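Local coordinates for protein LbaCas13a H328A (C2c2) (PDB 5WLH) that binds CRISPR guide RNA and, as a Cas13a-family nuclease, cleaves RNA, probably with a preference for cutting at adenosine, at residues Cys142-Ala146 with Ala147-Arg151; Pro881-Ala884 with Lys885-Pro889; Glu1371-Met1375 with Asp1376-Glu1380; Leu101-Ser104 with Asp105-Val109; Glu150-Lys153 with Gly154-Ser157. All coordinates share one frame; numbering follows the deposited sequence.

Along the chain the order is contact 4, contact 1, contact 5, contact 2, contact 3. Three gather in one N-terminal helical region: contacts 1 and 5 follow each other on helix 146-155 and share Glu150 and Arg151, with centres about 9 Å apart, while contact 4 on helix 103-107 has its centre about 12 Å from that of contact 5 and touches it through Val109 and Ile155. Contacts 2 and 3 stand apart, about 90 and 73 Å from contact 1 between centres. Contact 3 adjoins strand 1336-1344 of an antiparallel sheet. The five are thus local turns and helix ends spread over separate parts of the fold, none in direct contact with the bound RNA.

Contact 1 of 5, residues Cys142-Ala146 with Ala147-Arg151; sequences CGVDA and ATAER
Asp145 OD2 is gripped twice by Thr148, by the backbone N at 3.0 Å and by the hydroxyl OG1, also at 3.0 Å. The two donors reach the oxygen from the same face of the carboxylate but at different heights: OG1 arrives on the syn side, close to the plane, whereas the N-H comes from well above it, 47° out. With an N-H...O angle of 161°, the backbone bond is nevertheless fairly straight. Asp145 places its carboxylate there by turning CG between its own N and carbonyl carbon (chi1 50°), which folds the group back over the first turn of helix 146-155.

Beside this cap, Val144 CG1 lies against Thr148 CB at 3.6 Å, the two side chains meeting at about a right angle, and reaches on to the methyl of Ala149, CG1 to CB 4.2 Å. The backbone then takes up the helical pattern, Ala149 N donating to Asp145 O at 3.2 Å and Glu150 N to Ala146 O at the same 3.2 Å. Farther out, Ala117 of helix 115-130 touches Val144 and Phe114, in the loop before that helix, touches Thr148, which places the cap beside the start of that helix.

This is a classical Asp N-cap. Its carboxylate accepts an N-H that the first turn cannot pair within the helix, and its negative charge is likely to interact favourably with the positive end of the helix dipole.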
loop_
_atom_site.group_PDB
_atom_site.type_symbol
_atom_site.label_atom_id
_atom_site.label_comp_id
_atom_site.label_asym_id
_atom_site.label_seq_id
_atom_site.Cartn_x
_atom_site.Cartn_y
_atom_site.Cartn_z
ATOM N N CYS A 142 -11.413 11.180 51.785
ATOM C CA CYS A 142 -11.105 12.075 50.676
ATOM C C CYS A 142 -10.921 13.517 51.146
ATOM O O CYS A 142 -11.071 14.450 50.350
ATOM C CB CYS A 142 -12.196 11.991 49.602
ATOM S SG CYS A 142 -12.573 10.301 49.011
ATOM N N GLY A 143 -10.602 13.710 52.424
ATOM C CA GLY A 143 -10.394 15.038 52.979
ATOM C C GLY A 143 -11.664 15.791 53.312
ATOM O O GLY A 143 -11.730 17.010 53.104
ATOM N N VAL A 144 -12.673 15.102 53.846
ATOM C CA VAL A 144 -14.017 15.655 53.994
ATOM C C VAL A 144 -14.638 15.128 55.284
ATOM O O VAL A 144 -14.440 13.965 55.653
ATOM C CB VAL A 144 -14.884 15.313 52.757
ATOM C CG1 VAL A 144 -16.367 15.263 53.097
ATOM C CG2 VAL A 144 -14.622 16.313 51.634
ATOM N N ASP A 145 -15.385 15.990 55.971
ATOM C CA ASP A 145 -16.028 15.656 57.238
ATOM C C ASP A 145 -17.138 14.628 57.019
ATOM O O ASP A 145 -17.337 14.107 55.919
ATOM C CB ASP A 145 -16.577 16.920 57.887
ATOM C CG ASP A 145 -17.413 17.735 56.930
ATOM O OD1 ASP A 145 -16.824 18.406 56.051
ATOM O OD2 ASP A 145 -18.655 17.673 57.035
ATOM N N ALA A 146 -17.901 14.347 58.080
ATOM C CA ALA A 146 -18.904 13.287 58.020
ATOM C C ALA A 146 -20.227 13.778 57.447
ATOM O O ALA A 146 -20.901 13.041 56.719
ATOM C CB ALA A 146 -19.127 12.693 59.410
ATOM N N ALA A 147 -20.627 15.003 57.785
ATOM C CA ALA A 147 -21.874 15.543 57.256
ATOM C C ALA A 147 -21.774 15.781 55.754
ATOM O O ALA A 147 -22.708 15.480 55.003
ATOM C CB ALA A 147 -22.236 16.836 57.993
ATOM N N THR A 148 -20.644 16.311 55.294
ATOM C CA THR A 148 -20.476 16.528 53.862
ATOM C C THR A 148 -20.369 15.200 53.119
ATOM O O THR A 148 -20.915 15.050 52.018
ATOM C CB THR A 148 -19.249 17.405 53.623
ATOM O OG1 THR A 148 -19.443 18.669 54.278
ATOM C CG2 THR A 148 -19.035 17.645 52.143
ATOM N N ALA A 149 -19.692 14.219 53.724
ATOM C CA ALA A 149 -19.572 12.902 53.108
ATOM C C ALA A 149 -20.943 12.313 52.808
ATOM O O ALA A 149 -21.153 11.720 51.747
ATOM C CB ALA A 149 -18.770 11.969 54.017
ATOM N N GLU A 150 -21.900 12.497 53.720
ATOM C CA GLU A 150 -23.252 12.007 53.475
ATOM C C GLU A 150 -23.888 12.695 52.272
ATOM O O GLU A 150 -24.566 12.045 51.468
ATOM C CB GLU A 150 -24.118 12.202 54.721
ATOM C CG GLU A 150 -25.183 11.132 54.898
ATOM C CD GLU A 150 -24.592 9.739 55.023
ATOM O OE1 GLU A 150 -23.645 9.564 55.823
ATOM O OE2 GLU A 150 -25.069 8.821 54.319
ATOM N N ARG A 151 -23.686 14.008 52.128
ATOM C CA ARG A 151 -24.228 14.708 50.967
ATOM C C ARG A 151 -23.582 14.216 49.675
ATOM O O ARG A 151 -24.271 13.931 48.689
ATOM C CB ARG A 151 -24.031 16.216 51.115
ATOM C CG ARG A 151 -24.588 17.015 49.961
ATOM C CD ARG A 151 -24.218 18.487 50.109
ATOM N NE ARG A 151 -24.721 19.279 48.997
ATOM C CZ ARG A 151 -24.349 20.528 48.745
ATOM N NH1 ARG A 151 -24.859 21.168 47.703
ATOM N NH2 ARG A 151 -23.465 21.132 49.532
#

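Contact 2 of 5, residues Pro881-Ala884 with Lys885-Pro889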
loop_
_atom_site.group_PDB
_atom_site.type_symbol
_atom_site.label_atom_id
_atom_site.label_comp_id
_atom_site.label_asym_id
_atom_site.label_seq_id
_atom_site.Cartn_x
_atom_site.Cartn_y
_atom_site.Cartn_z
ATOM N N PRO A 881 9.495 27.385 -34.857
ATOM C CA PRO A 881 10.604 26.488 -35.212
ATOM C C PRO A 881 11.928 26.898 -34.592
ATOM O O PRO A 881 12.866 26.090 -34.577
ATOM C CB PRO A 881 10.649 26.582 -36.740
ATOM C CG PRO A 881 10.170 27.968 -37.028
ATOM C CD PRO A 881 9.140 28.291 -35.967
ATOM N N ASP A 882 12.026 28.124 -34.081
ATOM C CA ASP A 882 13.223 28.658 -33.450
ATOM C C ASP A 882 13.282 28.354 -31.958
ATOM O O ASP A 882 14.042 29.000 -31.229
ATOM C CB ASP A 882 13.283 30.172 -33.676
ATOM C CG ASP A 882 11.910 30.829 -33.554
ATOM O OD1 ASP A 882 10.927 30.256 -34.056
ATOM O OD2 ASP A 882 11.813 31.911 -32.941
ATOM N N PHE A 883 12.493 27.386 -31.495
ATOM C CA PHE A 883 12.297 27.196 -30.062
ATOM C C PHE A 883 13.541 26.615 -29.394
ATOM O O PHE A 883 13.989 27.112 -28.352
ATOM C CB PHE A 883 11.076 26.303 -29.836
ATOM C CG PHE A 883 10.824 25.979 -28.408
ATOM C CD1 PHE A 883 10.841 26.974 -27.447
ATOM C CD2 PHE A 883 10.573 24.673 -28.017
ATOM C CE1 PHE A 883 10.621 26.676 -26.124
ATOM C CE2 PHE A 883 10.344 24.373 -26.698
ATOM C CZ PHE A 883 10.371 25.377 -25.748
ATOM N N ALA A 884 14.120 25.563 -29.983
ATOM C CA ALA A 884 15.279 24.910 -29.377
ATOM C C ALA A 884 16.472 25.850 -29.219
ATOM O O ALA A 884 17.388 25.549 -28.444
ATOM C CB ALA A 884 15.683 23.690 -30.205
ATOM N N LYS A 885 16.478 26.982 -29.927
ATOM C CA LYS A 885 17.603 27.907 -29.853
ATOM C C LYS A 885 17.633 28.657 -28.527
ATOM O O LYS A 885 18.710 29.053 -28.066
ATOM C CB LYS A 885 17.539 28.888 -31.027
ATOM C CG LYS A 885 18.650 29.923 -31.064
ATOM C CD LYS A 885 18.134 31.268 -31.554
ATOM C CE LYS A 885 17.314 31.123 -32.831
ATOM N NZ LYS A 885 16.453 32.312 -33.080
ATOM N N TYR A 886 16.478 28.840 -27.888
ATOM C CA TYR A 886 16.395 29.702 -26.715
ATOM C C TYR A 886 16.668 28.985 -25.399
ATOM O O TYR A 886 16.968 29.653 -24.403
ATOM C CB TYR A 886 15.012 30.357 -26.636
ATOM C CG TYR A 886 14.760 31.435 -27.672
ATOM C CD1 TYR A 886 14.492 31.104 -28.994
ATOM C CD2 TYR A 886 14.775 32.782 -27.322
ATOM C CE1 TYR A 886 14.253 32.084 -29.944
ATOM C CE2 TYR A 886 14.536 33.769 -28.265
ATOM C CZ TYR A 886 14.277 33.413 -29.575
ATOM O OH TYR A 886 14.040 34.388 -30.517
ATOM N N VAL A 887 16.556 27.656 -25.356
ATOM C CA VAL A 887 16.645 26.908 -24.106
ATOM C C VAL A 887 17.521 25.677 -24.309
ATOM O O VAL A 887 17.586 25.113 -25.405
ATOM C CB VAL A 887 15.244 26.500 -23.590
ATOM C CG1 VAL A 887 14.332 27.714 -23.478
ATOM C CG2 VAL A 887 14.621 25.462 -24.501
ATOM N N LYS A 888 18.208 25.264 -23.238
ATOM C CA LYS A 888 19.019 24.044 -23.241
ATOM C C LYS A 888 18.902 23.343 -21.888
ATOM O O LYS A 888 19.887 23.194 -21.164
ATOM C CB LYS A 888 20.482 24.365 -23.555
ATOM C CG LYS A 888 20.719 25.100 -24.864
ATOM C CD LYS A 888 20.573 24.182 -26.071
ATOM C CE LYS A 888 20.335 24.994 -27.347
ATOM N NZ LYS A 888 19.737 24.178 -28.443
ATOM N N PRO A 889 17.701 22.879 -21.522
ATOM C CA PRO A 889 17.529 22.313 -20.172
ATOM C C PRO A 889 18.332 21.041 -19.909
ATOM O O PRO A 889 18.632 20.759 -18.745
ATOM C CB PRO A 889 16.014 22.055 -20.085
ATOM C CG PRO A 889 15.556 21.951 -21.505
ATOM C CD PRO A 889 16.437 22.891 -22.281
#
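Consecutive tight turns in the linker between helix 843-861 and helix 891-898 bring Phe883 and Tyr886 together: Tyr886 N donates to Phe883 O at 3.1 Å with an N-H...O angle of 162°. The donor stands well above the carbonyl plane. One residue earlier, Lys885 N makes a weak bond to Asp882 O, and that same oxygen lies at the edge of the Tyr886 ring, in its plane, 3.1 Å from CD1. The phenol is brought there by CG lying opposite the carbonyl carbon, chi1 -72°.

Across the turn, Lys888 folds back so that NZ donates to Ala884 O at 2.7 Å, again from above the carbonyl plane. Its chain gets there through a bend at chi2, -75°, and CE comes within 3.2 Å of the same Ala884 O. Ala884 O also lies 3.1 Å from Val887 O, a second acceptor, so the ammonium is likely to ease the proximity of the two oxygens.

On the inner side, Phe883 CZ approaches Val887 CG2 at 4.4 Å. Both residues are buried: Phe883 rests on Thr636 and Lys640 of helix 635-645 and on Leu661 of helix 654-665, and Val887 on Thr636 and Ile662. The carboxylate of Asp882 is directed to a salt bridge with Lys658 of helix 654-665, while Lys885 NZ stays 4.7 Å from Asp882 OD2. Successive i to i+3 backbone bonds, one of them weak, are consistent with overlapping beta-turns.

Contact 3 of 5, residues Glu1371-Met1375 with Asp1376-Glu1380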
loop_
_atom_site.group_PDB
_atom_site.type_symbol
_atom_site.label_atom_id
_atom_site.label_comp_id
_atom_site.label_asym_id
_atom_site.label_seq_id
_atom_site.Cartn_x
_atom_site.Cartn_y
_atom_site.Cartn_z
ATOM N N GLU A 1371 -12.811 -18.092 -16.375
ATOM C CA GLU A 1371 -14.125 -18.433 -15.852
ATOM C C GLU A 1371 -15.159 -17.455 -16.394
ATOM O O GLU A 1371 -14.869 -16.276 -16.625
ATOM C CB GLU A 1371 -14.111 -18.430 -14.320
ATOM C CG GLU A 1371 -15.462 -18.679 -13.633
ATOM C CD GLU A 1371 -15.375 -18.692 -12.095
ATOM O OE1 GLU A 1371 -16.399 -18.991 -11.437
ATOM O OE2 GLU A 1371 -14.293 -18.394 -11.537
ATOM N N LYS A 1372 -16.355 -17.962 -16.652
ATOM C CA LYS A 1372 -17.465 -17.137 -17.098
ATOM C C LYS A 1372 -18.556 -17.139 -16.047
ATOM O O LYS A 1372 -18.800 -18.156 -15.394
ATOM C CB LYS A 1372 -18.017 -17.623 -18.441
ATOM C CG LYS A 1372 -17.007 -17.357 -19.517
ATOM C CD LYS A 1372 -17.134 -15.881 -19.922
ATOM C CE LYS A 1372 -15.927 -15.375 -20.687
ATOM N NZ LYS A 1372 -15.727 -13.884 -20.545
ATOM N N VAL A 1373 -19.183 -15.983 -15.860
ATOM C CA VAL A 1373 -20.183 -15.842 -14.816
ATOM C C VAL A 1373 -21.398 -15.146 -15.404
ATOM O O VAL A 1373 -21.332 -14.486 -16.445
ATOM C CB VAL A 1373 -19.671 -15.069 -13.574
ATOM C CG1 VAL A 1373 -18.304 -15.567 -13.162
ATOM C CG2 VAL A 1373 -19.637 -13.572 -13.843
ATOM N N ASN A 1374 -22.522 -15.311 -14.717
ATOM C CA ASN A 1374 -23.768 -14.666 -15.118
ATOM C C ASN A 1374 -23.670 -13.199 -14.723
ATOM O O ASN A 1374 -23.954 -12.827 -13.582
ATOM C CB ASN A 1374 -24.960 -15.354 -14.462
ATOM C CG ASN A 1374 -26.294 -14.800 -14.936
ATOM O OD1 ASN A 1374 -26.403 -13.630 -15.301
ATOM N ND2 ASN A 1374 -27.320 -15.646 -14.928
ATOM N N MET A 1375 -23.285 -12.351 -15.672
ATOM C CA MET A 1375 -23.029 -10.960 -15.330
ATOM C C MET A 1375 -24.306 -10.169 -15.130
ATOM O O MET A 1375 -24.311 -9.208 -14.353
ATOM C CB MET A 1375 -22.145 -10.327 -16.395
ATOM C CG MET A 1375 -20.820 -11.046 -16.456
ATOM S SD MET A 1375 -19.593 -10.247 -17.465
ATOM C CE MET A 1375 -20.214 -10.545 -19.114
ATOM N N ASP A 1376 -25.401 -10.570 -15.787
ATOM C CA ASP A 1376 -26.689 -9.941 -15.509
ATOM C C ASP A 1376 -27.069 -10.086 -14.042
ATOM O O ASP A 1376 -27.559 -9.136 -13.420
ATOM C CB ASP A 1376 -27.775 -10.549 -16.400
ATOM C CG ASP A 1376 -27.528 -10.299 -17.869
ATOM O OD1 ASP A 1376 -26.930 -9.248 -18.207
ATOM O OD2 ASP A 1376 -27.945 -11.150 -18.688
ATOM N N GLU A 1377 -26.869 -11.272 -13.468
ATOM C CA GLU A 1377 -27.195 -11.435 -12.059
ATOM C C GLU A 1377 -26.170 -10.734 -11.167
ATOM O O GLU A 1377 -26.528 -10.168 -10.130
ATOM C CB GLU A 1377 -27.293 -12.919 -11.711
ATOM C CG GLU A 1377 -28.727 -13.374 -11.422
ATOM C CD GLU A 1377 -28.847 -14.871 -11.205
ATOM O OE1 GLU A 1377 -29.976 -15.391 -11.333
ATOM O OE2 GLU A 1377 -27.825 -15.531 -10.912
ATOM N N MET A 1378 -24.897 -10.753 -11.562
ATOM C CA MET A 1378 -23.855 -10.217 -10.687
ATOM C C MET A 1378 -23.883 -8.693 -10.634
ATOM O O MET A 1378 -23.611 -8.094 -9.583
ATOM C CB MET A 1378 -22.488 -10.709 -11.156
ATOM C CG MET A 1378 -21.344 -10.221 -10.267
ATOM S SD MET A 1378 -19.810 -11.089 -10.658
ATOM C CE MET A 1378 -20.135 -12.708 -9.972
ATOM N N ILE A 1379 -24.192 -8.044 -11.750
ATOM C CA ILE A 1379 -24.157 -6.590 -11.799
ATOM C C ILE A 1379 -25.445 -6.023 -11.221
ATOM O O ILE A 1379 -26.549 -6.432 -11.604
ATOM C CB ILE A 1379 -23.930 -6.097 -13.233
ATOM C CG1 ILE A 1379 -22.565 -6.573 -13.747
ATOM C CG2 ILE A 1379 -24.073 -4.577 -13.280
ATOM C CD1 ILE A 1379 -22.290 -6.223 -15.191
ATOM N N GLU A 1380 -25.301 -5.096 -10.279
ATOM C CA GLU A 1380 -26.420 -4.386 -9.679
ATOM C C GLU A 1380 -26.562 -3.012 -10.320
ATOM O O GLU A 1380 -25.565 -2.371 -10.676
ATOM C CB GLU A 1380 -26.213 -4.248 -8.172
ATOM C CG GLU A 1380 -27.298 -3.495 -7.427
ATOM C CD GLU A 1380 -27.001 -3.404 -5.942
ATOM O OE1 GLU A 1380 -26.097 -2.631 -5.561
ATOM O OE2 GLU A 1380 -27.667 -4.112 -5.154
#
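Asn1374 overlaps Glu1377 flat on flat: its amide and the carboxylate lie 7° apart in plane and stacked, with ND2 4.0 Å from OE2. The same amide caps the helix, because OD1 accepts from Glu1377 N at 3.0 Å along a fairly straight N-H...O line of 161°. That donor sits well above the amide plane and not on a lone pair. CG opposite the backbone N (chi1 -175°) swings the amide over the turn.

The backbone closes behind it. Met1378 N donates to Asn1374 O at 3.0 Å, in the carbonyl plane, and Ile1379 N to Met1375 O at 2.9 Å. On the apolar side the bent end of Met1378 brings CE to Val1373 CG2 at 4.0 Å, and Met1375 CB approaches Ile1379 CD1 at 4.3 Å.

Ile1364 of helix 1357-1368 touches both Val1373 and Ile1379, while Met1378 meets Val1336, with which its backbone also hydrogen-bonds. Lys1357 takes the carboxylate of Asp1376 in a salt bridge. An Asn N-cap thus starts the one-turn helix 1375-1378, set between helix 1357-1368 and strand 1336-1344 of the antiparallel sheet.

Contact 4 of 5, residues Leu101-Ser104 with Asp105-Val109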
loop_
_atom_site.group_PDB
_atom_site.type_symbol
_atom_site.label_atom_id
_atom_site.label_comp_id
_atom_site.label_asym_id
_atom_site.label_seq_id
_atom_site.Cartn_x
_atom_site.Cartn_y
_atom_site.Cartn_z
ATOM N N LEU A 101 -28.679 13.674 33.342
ATOM C CA LEU A 101 -27.463 13.032 33.843
ATOM C C LEU A 101 -26.257 13.724 33.213
ATOM O O LEU A 101 -25.631 13.243 32.264
ATOM C CB LEU A 101 -27.481 11.539 33.552
ATOM C CG LEU A 101 -26.436 10.712 34.299
ATOM C CD1 LEU A 101 -26.559 10.905 35.803
ATOM C CD2 LEU A 101 -26.570 9.245 33.938
ATOM N N VAL A 102 -25.932 14.887 33.763
ATOM C CA VAL A 102 -24.794 15.689 33.334
ATOM C C VAL A 102 -23.821 15.720 34.503
ATOM O O VAL A 102 -23.998 16.488 35.459
ATOM C CB VAL A 102 -25.217 17.097 32.909
ATOM C CG1 VAL A 102 -24.002 17.906 32.463
ATOM C CG2 VAL A 102 -26.248 17.002 31.811
ATOM N N LEU A 103 -22.793 14.871 34.429
ATOM C CA LEU A 103 -21.896 14.681 35.564
ATOM C C LEU A 103 -21.186 15.970 35.943
ATOM O O LEU A 103 -20.950 16.228 37.128
ATOM C CB LEU A 103 -20.873 13.593 35.238
ATOM C CG LEU A 103 -21.151 12.199 35.787
ATOM C CD1 LEU A 103 -19.848 11.431 35.897
ATOM C CD2 LEU A 103 -21.848 12.290 37.142
ATOM N N SER A 104 -20.822 16.786 34.949
ATOM C CA SER A 104 -20.109 18.027 35.235
ATOM C C SER A 104 -20.956 18.957 36.090
ATOM O O SER A 104 -20.438 19.615 36.999
ATOM C CB SER A 104 -19.703 18.723 33.935
ATOM O OG SER A 104 -20.814 18.869 33.066
ATOM N N ASP A 105 -22.262 19.019 35.818
ATOM C CA ASP A 105 -23.147 19.830 36.648
ATOM C C ASP A 105 -23.318 19.218 38.034
ATOM O O ASP A 105 -23.263 19.929 39.043
ATOM C CB ASP A 105 -24.504 19.999 35.964
ATOM C CG ASP A 105 -24.401 20.728 34.635
ATOM O OD1 ASP A 105 -23.363 21.379 34.390
ATOM O OD2 ASP A 105 -25.353 20.644 33.831
ATOM N N MET A 106 -23.508 17.898 38.107
ATOM C CA MET A 106 -23.778 17.260 39.393
ATOM C C MET A 106 -22.592 17.379 40.342
ATOM O O MET A 106 -22.767 17.596 41.547
ATOM C CB MET A 106 -24.141 15.791 39.177
ATOM C CG MET A 106 -25.450 15.577 38.453
ATOM S SD MET A 106 -25.502 13.944 37.695
ATOM C CE MET A 106 -25.378 12.904 39.153
ATOM N N LEU A 107 -21.379 17.237 39.825
ATOM C CA LEU A 107 -20.211 17.163 40.687
ATOM C C LEU A 107 -19.592 18.525 40.979
ATOM O O LEU A 107 -18.727 18.619 41.856
ATOM C CB LEU A 107 -19.152 16.236 40.061
ATOM C CG LEU A 107 -19.624 14.819 39.704
ATOM C CD1 LEU A 107 -18.443 13.919 39.319
ATOM C CD2 LEU A 107 -20.437 14.183 40.838
ATOM N N SER A 108 -20.009 19.572 40.270
ATOM C CA SER A 108 -19.481 20.916 40.471
ATOM C C SER A 108 -20.372 21.756 41.380
ATOM O O SER A 108 -20.102 22.948 41.574
ATOM C CB SER A 108 -19.296 21.612 39.122
ATOM O OG SER A 108 -20.531 21.681 38.430
ATOM N N VAL A 109 -21.410 21.145 41.950
ATOM C CA VAL A 109 -22.382 21.850 42.771
ATOM C C VAL A 109 -21.709 22.572 43.944
ATOM O O VAL A 109 -20.626 22.187 44.412
ATOM C CB VAL A 109 -23.437 20.837 43.253
ATOM C CG1 VAL A 109 -22.787 19.779 44.136
ATOM C CG2 VAL A 109 -24.584 21.517 43.982
#
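Ser104 O takes two donors from Ser108: the hydroxyl OG at 2.5 Å, which is very short and lies in the carbonyl plane, and the backbone N in a weak bond. This is the last turn of the short helix 103-107, where a serine hydroxyl folds back on the carbonyl four residues before it. Ser108 OG reaches it by standing between its own N and carbonyl carbon, chi1 59°.

At the other end Val102 is the N-cap residue, and the helix starts with Met106 N donating to Val102 O at 3.0 Å in the carbonyl plane; Leu107 N to Leu103 O follows at 2.9 Å. Asp105 lays its carboxylate against the valine, OD2 lying 3.3 Å from Val102 CG1. With a glycine in place of Asp105, the loss of that carboxylate would probably open a gap beside the Val102 methyl and leave the first turn freer to flex.

The buried face is apolar. Met106 lays its sulfur against two leucines, SD being 3.7 Å from Leu101 CD1. Phe161 of helix 158-166 touches both Leu101 and Met106, while Phe230 of helix 218-230 packs on Leu103 and Leu107. On the other leucine, the same Met106 SD stands 4.0 Å from Leu103 CD2.

Contact 5 of 5, residues Glu150-Lys153 with Gly154-Ser157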
loop_
_atom_site.group_PDB
_atom_site.type_symbol
_atom_site.label_atom_id
_atom_site.label_comp_id
_atom_site.label_asym_id
_atom_site.label_seq_id
_atom_site.Cartn_x
_atom_site.Cartn_y
_atom_site.Cartn_z
ATOM N N GLU A 150 -21.900 12.497 53.720
ATOM C CA GLU A 150 -23.252 12.007 53.475
ATOM C C GLU A 150 -23.888 12.695 52.272
ATOM O O GLU A 150 -24.566 12.045 51.468
ATOM C CB GLU A 150 -24.118 12.202 54.721
ATOM C CG GLU A 150 -25.183 11.132 54.898
ATOM C CD GLU A 150 -24.592 9.739 55.023
ATOM O OE1 GLU A 150 -23.645 9.564 55.823
ATOM O OE2 GLU A 150 -25.069 8.821 54.319
ATOM N N ARG A 151 -23.686 14.008 52.128
ATOM C CA ARG A 151 -24.228 14.708 50.967
ATOM C C ARG A 151 -23.582 14.216 49.675
ATOM O O ARG A 151 -24.271 13.931 48.689
ATOM C CB ARG A 151 -24.031 16.216 51.115
ATOM C CG ARG A 151 -24.588 17.015 49.961
ATOM C CD ARG A 151 -24.218 18.487 50.109
ATOM N NE ARG A 151 -24.721 19.279 48.997
ATOM C CZ ARG A 151 -24.349 20.528 48.745
ATOM N NH1 ARG A 151 -24.859 21.168 47.703
ATOM N NH2 ARG A 151 -23.465 21.132 49.532
ATOM N N LEU A 152 -22.253 14.123 49.661
ATOM C CA LEU A 152 -21.550 13.711 48.447
ATOM C C LEU A 152 -21.950 12.300 48.045
ATOM O O LEU A 152 -22.264 12.038 46.876
ATOM C CB LEU A 152 -20.041 13.810 48.664
ATOM C CG LEU A 152 -19.532 15.209 49.009
ATOM C CD1 LEU A 152 -18.014 15.333 48.778
ATOM C CD2 LEU A 152 -20.279 16.239 48.196
ATOM N N LYS A 153 -21.962 11.379 49.011
ATOM C CA LYS A 153 -22.397 10.015 48.726
ATOM C C LYS A 153 -23.797 10.005 48.117
ATOM O O LYS A 153 -24.091 9.201 47.225
ATOM C CB LYS A 153 -22.326 9.189 50.014
ATOM C CG LYS A 153 -22.936 7.805 49.956
ATOM C CD LYS A 153 -22.841 7.150 51.329
ATOM C CE LYS A 153 -24.000 6.201 51.574
ATOM N NZ LYS A 153 -23.537 4.791 51.708
ATOM N N GLY A 154 -24.668 10.920 48.556
ATOM C CA GLY A 154 -25.999 10.981 47.978
ATOM C C GLY A 154 -25.999 11.502 46.553
ATOM O O GLY A 154 -26.801 11.072 45.722
ATOM N N ILE A 155 -25.091 12.429 46.244
ATOM C CA ILE A 155 -25.016 12.954 44.885
ATOM C C ILE A 155 -24.647 11.845 43.908
ATOM O O ILE A 155 -25.167 11.787 42.785
ATOM C CB ILE A 155 -24.014 14.123 44.816
ATOM C CG1 ILE A 155 -24.593 15.362 45.506
ATOM C CG2 ILE A 155 -23.707 14.483 43.359
ATOM C CD1 ILE A 155 -23.655 16.551 45.488
ATOM N N ILE A 156 -23.744 10.949 44.316
ATOM C CA ILE A 156 -23.341 9.854 43.441
ATOM C C ILE A 156 -23.998 8.558 43.894
ATOM O O ILE A 156 -23.378 7.492 43.864
ATOM C CB ILE A 156 -21.812 9.719 43.379
ATOM C CG1 ILE A 156 -21.212 9.609 44.785
ATOM C CG2 ILE A 156 -21.221 10.913 42.640
ATOM C CD1 ILE A 156 -19.918 8.814 44.822
ATOM N N SER A 157 -25.261 8.643 44.300
ATOM C CA SER A 157 -26.058 7.483 44.671
ATOM C C SER A 157 -26.977 7.073 43.527
ATOM O O SER A 157 -27.234 7.837 42.594
ATOM C CB SER A 157 -26.891 7.774 45.926
ATOM O OG SER A 157 -27.930 8.698 45.626
#
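Ile155 runs back along the helix towards Leu152 and Arg151. Its CB lies 3.4 Å from Leu152 O, CG1 passes Arg151 O at 3.5 Å, and the terminal CD1 comes to rest 4.3 Å from Leu152 CD2. CG1 opposite the carbonyl carbon (chi1 -72°), followed by an extended chi2, sends the chain over those carbonyls.

The backbone beneath is the last turn of helix 146-155. Gly154 N donates to Glu150 O, Ile155 N to Arg151 O in the carbonyl plane at 3.0 Å, and Ile156 N to Leu152 O at 3.2 Å, this last donor nearly in line with the C=O bond.

Ile156 then leaves helical angles, its CG1 standing 3.4 Å from Leu152 O. Ser157 follows as the N-cap of helix 158-166: OG donates to Gly154 O at 2.6 Å and also bonds Asn160 N. One hydroxyl therefore joins the end of one helix to the start of the next. A valine in place of Ser157 would probably leave Gly154 O without its hydroxyl donor and Asn160 N without its cap, freeing the junction to shift.

Arg151 points its guanidinium to a salt bridge with Asp110. Around the turn, Leu152 packs on Ala117 and Phe118 of helix 115-130, Ile155 meets Phe118 and Leu107, and Ile156 touches Tyr121 of helix 115-130 and Leu107 of helix 103-107.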